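Local structure of transcriptional regulator, LRP/AsnC family (Neisseria meningitidis, 2P6S) at residues G[72-77]-G[139-144]. The protein probably acts as a sequence-specific DNA-binding transcription regulator, and binds methionine and calcium ions. Numbering follows the deposited sequence.
With MET (methionine), chain I.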
ATOM      1  N   ALA G  72     -19.341  -5.603  10.069  1.00 65.67           N
ATOM      2  CA  ALA G  72     -17.946  -5.194   9.845  1.00 61.54           C
ATOM      3  C   ALA G  72     -17.069  -6.373   9.428  1.00 61.57           C
ATOM      4  O   ALA G  72     -17.131  -7.439  10.034  1.00 67.73           O
ATOM      5  CB  ALA G  72     -17.385  -4.567  11.104  1.00 59.67           C
ATOM      6  N   PHE G  73     -16.265  -6.178   8.388  1.00 61.15           N
ATOM      7  CA  PHE G  73     -15.243  -7.143   8.001  1.00 62.11           C
ATOM      8  C   PHE G  73     -13.905  -6.583   8.440  1.00 64.21           C
ATOM      9  O   PHE G  73     -13.447  -5.586   7.881  1.00 66.28           O
ATOM     10  CB  PHE G  73     -15.216  -7.346   6.490  1.00 64.38           C
ATOM     11  CG  PHE G  73     -16.290  -8.260   5.975  1.00 70.20           C
ATOM     12  CD1 PHE G  73     -16.107  -9.637   5.981  1.00 68.14           C
ATOM     13  CD2 PHE G  73     -17.473  -7.742   5.457  1.00 73.49           C
ATOM     14  CE1 PHE G  73     -17.089 -10.481   5.491  1.00 71.13           C
ATOM     15  CE2 PHE G  73     -18.464  -8.583   4.966  1.00 73.03           C
ATOM     16  CZ  PHE G  73     -18.274  -9.953   4.984  1.00 69.82           C
ATOM     17  N   ILE G  74     -13.284  -7.221   9.433  1.00 65.27           N
ATOM     18  CA  ILE G  74     -12.044  -6.726  10.039  1.00 62.92           C
ATOM     19  C   ILE G  74     -10.845  -7.571   9.605  1.00 69.35           C
ATOM     20  O   ILE G  74     -10.899  -8.802   9.689  1.00 73.44           O
ATOM     21  CB  ILE G  74     -12.131  -6.748  11.573  1.00 57.17           C
ATOM     22  CG1 ILE G  74     -13.441  -6.121  12.046  1.00 58.32           C
ATOM     23  CG2 ILE G  74     -10.970  -5.999  12.175  1.00 49.92           C
ATOM     24  CD1 ILE G  74     -13.523  -5.944  13.535  1.00 47.85           C
ATOM     25  N   ARG G  75      -9.776  -6.904   9.148  1.00 71.52           N
ATOM     26  CA  ARG G  75      -8.526  -7.577   8.733  1.00 71.01           C
ATOM     27  C   ARG G  75      -7.489  -7.420   9.840  1.00 64.82           C
ATOM     28  O   ARG G  75      -7.081  -6.307  10.151  1.00 59.21           O
ATOM     29  CB  ARG G  75      -7.941  -7.003   7.422  1.00 73.93           C
ATOM     30  CG  ARG G  75      -8.810  -6.017   6.643  1.00 77.38           C
ATOM     31  CD  ARG G  75      -8.213  -5.659   5.256  1.00 77.34           C
ATOM     32  NE  ARG G  75      -8.013  -6.833   4.408  1.00 81.38           N
ATOM     33  CZ  ARG G  75      -8.996  -7.612   3.957  1.00 85.98           C
ATOM     34  NH1 ARG G  75     -10.258  -7.344   4.277  1.00 85.33           N
ATOM     35  NH2 ARG G  75      -8.721  -8.666   3.191  1.00 82.52           N
ATOM     36  N   VAL G  76      -7.056  -8.534  10.420  1.00 67.14           N
ATOM     37  CA  VAL G  76      -6.196  -8.510  11.607  1.00 69.87           C
ATOM     38  C   VAL G  76      -4.855  -9.198  11.359  1.00 70.82           C
ATOM     39  O   VAL G  76      -4.780 -10.157  10.593  1.00 77.50           O
ATOM     40  CB  VAL G  76      -6.900  -9.209  12.785  1.00 67.66           C
ATOM     41  CG1 VAL G  76      -6.091  -9.060  14.082  1.00 68.30           C
ATOM     42  CG2 VAL G  76      -8.300  -8.653  12.948  1.00 61.35           C
ATOM     43  N   SER G  77      -3.804  -8.702  12.006  1.00 70.60           N
ATOM     44  CA  SER G  77      -2.483  -9.323  11.944  1.00 72.41           C
ATOM     45  C   SER G  77      -2.007  -9.657  13.347  1.00 70.75           C
ATOM     46  O   SER G  77      -2.096  -8.824  14.242  1.00 67.12           O
ATOM     47  CB  SER G  77      -1.479  -8.389  11.273  1.00 75.09           C
ATOM     48  OG  SER G  77      -0.175  -8.946  11.306  1.00 80.50           O
ATOM     49  N   ALA G 139      -5.316  -3.963  13.483  1.00 61.16           N
ATOM     50  CA  ALA G 139      -6.620  -4.259  12.874  1.00 56.21           C
ATOM     51  C   ALA G 139      -6.979  -3.189  11.863  1.00 52.52           C
ATOM     52  O   ALA G 139      -6.587  -2.044  12.023  1.00 49.13           O
ATOM     53  CB  ALA G 139      -7.706  -4.358  13.936  1.00 52.29           C
ATOM     54  N   GLN G 140      -7.712  -3.586  10.821  1.00 56.85           N
ATOM     55  CA  GLN G 140      -8.222  -2.681   9.784  1.00 58.79           C
ATOM     56  C   GLN G 140      -9.677  -3.011   9.519  1.00 57.77           C
ATOM     57  O   GLN G 140      -9.975  -4.023   8.894  1.00 62.60           O
ATOM     58  CB  GLN G 140      -7.466  -2.866   8.475  1.00 59.28           C
ATOM     59  CG  GLN G 140      -6.026  -2.432   8.496  1.00 69.78           C
ATOM     60  CD  GLN G 140      -5.383  -2.547   7.131  1.00 68.43           C
ATOM     61  OE1 GLN G 140      -5.929  -3.182   6.230  1.00 79.26           O
ATOM     62  NE2 GLN G 140      -4.217  -1.932   6.971  1.00 82.06           N
ATOM     63  N   SER G 141     -10.588  -2.157   9.953  1.00 55.98           N
ATOM     64  CA  SER G 141     -12.004  -2.463   9.814  1.00 58.20           C
ATOM     65  C   SER G 141     -12.712  -1.759   8.657  1.00 60.12           C
ATOM     66  O   SER G 141     -12.656  -0.535   8.519  1.00 62.33           O
ATOM     67  CB  SER G 141     -12.706  -2.142  11.112  1.00 58.82           C
ATOM     68  OG  SER G 141     -12.151  -2.930  12.139  1.00 64.48           O
ATOM     69  N   SER G 142     -13.384  -2.555   7.832  1.00 63.09           N
ATOM     70  CA  SER G 142     -14.263  -2.049   6.786  1.00 59.47           C
ATOM     71  C   SER G 142     -15.678  -2.470   7.118  1.00 55.00           C
ATOM     72  O   SER G 142     -15.876  -3.454   7.811  1.00 64.40           O
ATOM     73  CB  SER G 142     -13.858  -2.627   5.441  1.00 60.89           C
ATOM     74  OG  SER G 142     -14.160  -1.709   4.408  1.00 73.09           O
ATOM     75  N   PHE G 143     -16.666  -1.735   6.629  1.00 56.24           N
ATOM     76  CA  PHE G 143     -18.057  -2.053   6.942  1.00 59.66           C
ATOM     77  C   PHE G 143     -18.912  -2.158   5.686  1.00 60.14           C
ATOM     78  O   PHE G 143     -18.645  -1.485   4.690  1.00 62.41           O
ATOM     79  CB  PHE G 143     -18.626  -1.001   7.885  1.00 63.19           C
ATOM     80  CG  PHE G 143     -17.731  -0.697   9.049  1.00 68.96           C
ATOM     81  CD1 PHE G 143     -17.887  -1.355  10.260  1.00 74.59           C
ATOM     82  CD2 PHE G 143     -16.718   0.236   8.928  1.00 69.99           C
ATOM     83  CE1 PHE G 143     -17.057  -1.067  11.330  1.00 61.86           C
ATOM     84  CE2 PHE G 143     -15.890   0.518   9.992  1.00 65.40           C
ATOM     85  CZ  PHE G 143     -16.062  -0.132  11.187  1.00 59.48           C
ATOM     86  N   VAL G 144     -19.940  -3.006   5.745  1.00 61.45           N
ATOM     87  CA  VAL G 144     -20.843  -3.230   4.608  1.00 64.33           C
ATOM     88  C   VAL G 144     -21.839  -2.074   4.363  1.00 67.05           C
ATOM     89  O   VAL G 144     -22.567  -1.658   5.268  1.00 70.39           O
ATOM     90  CB  VAL G 144     -21.649  -4.515   4.810  1.00 64.19           C
ATOM     91  CG1 VAL G 144     -22.608  -4.732   3.642  1.00 61.92           C
ATOM     92  CG2 VAL G 144     -20.709  -5.699   4.981  1.00 71.61           C
TER
HETATM   93  N   MET I1160      -7.275   1.472  12.615  1.00 42.75           N
HETATM   94  CA  MET I1160      -7.955   0.443  13.461  1.00 48.56           C
HETATM   95  C   MET I1160      -9.081  -0.267  12.704  1.00 49.91           C
HETATM   96  O   MET I1160      -9.228  -0.133  11.490  1.00 51.80           O
HETATM   97  CB  MET I1160      -8.526   1.074  14.738  1.00 48.68           C
HETATM   98  CG  MET I1160      -7.529   1.876  15.549  1.00 47.81           C
HETATM   99  SD  MET I1160      -8.175   2.286  17.177  1.00 43.36           S
HETATM  100  CE  MET I1160      -6.998   3.513  17.718  1.00 46.89           C
HETATM  101  OXT MET I1160      -9.882  -0.998  13.290  1.00 47.59           O
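Phe73 and Arg75 each exchange two backbone hydrogen bonds with the antiparallel segment 139-144, Phe73 with Ser142 and Arg75 with Gln140; the N-to-C directions of the two short segments lie 165° apart. The straightest of the four is Arg75 N to Gln140 O, 2.9 Å long with 177° at the hydrogen. Between and beyond them Ala72–Phe143, Ile74–Ser141 and Val76–Ala139 form non-hydrogen-bonded pairs whose side chains share one face. There Ala72 CB meets the Phe143 ring obliquely, and Ile74 CG2 packs against Ser141 OG and lies 4.1 Å from Ala139 CB. Ser141 OG, turned beside its own backbone N (chi1 -60°), donates to OXT of the bound methionine at 3.2 Å, while Ser141 N reaches O of the same carboxylate at 2.9 Å, so one residue grips both oxygens. The methionine is also hydrogen-bonded by Gly106, Leu104 and Asp109 of a third subunit, so it sits between subunits. On the other face the Arg75 and Gln140 side chains cross at a slant, Arg75 CD 3.5 Å from Gln140 OE1. Val144 CG2 comes to the edge of the Phe73 ring, 3.7 Å from Phe73 CE2. Thr105 of the second subunit bonds Ser142 OG, and the sheet continues into that subunit at Val144. Within the Lrp/AsnC ligand-binding domain, strand 70-78 lies between strands 110-116 and 136-150, and Phe122 of helix 119-130 covers Ala72, Ile74 and Ser141 and meets the Phe143 ring edge-to-face.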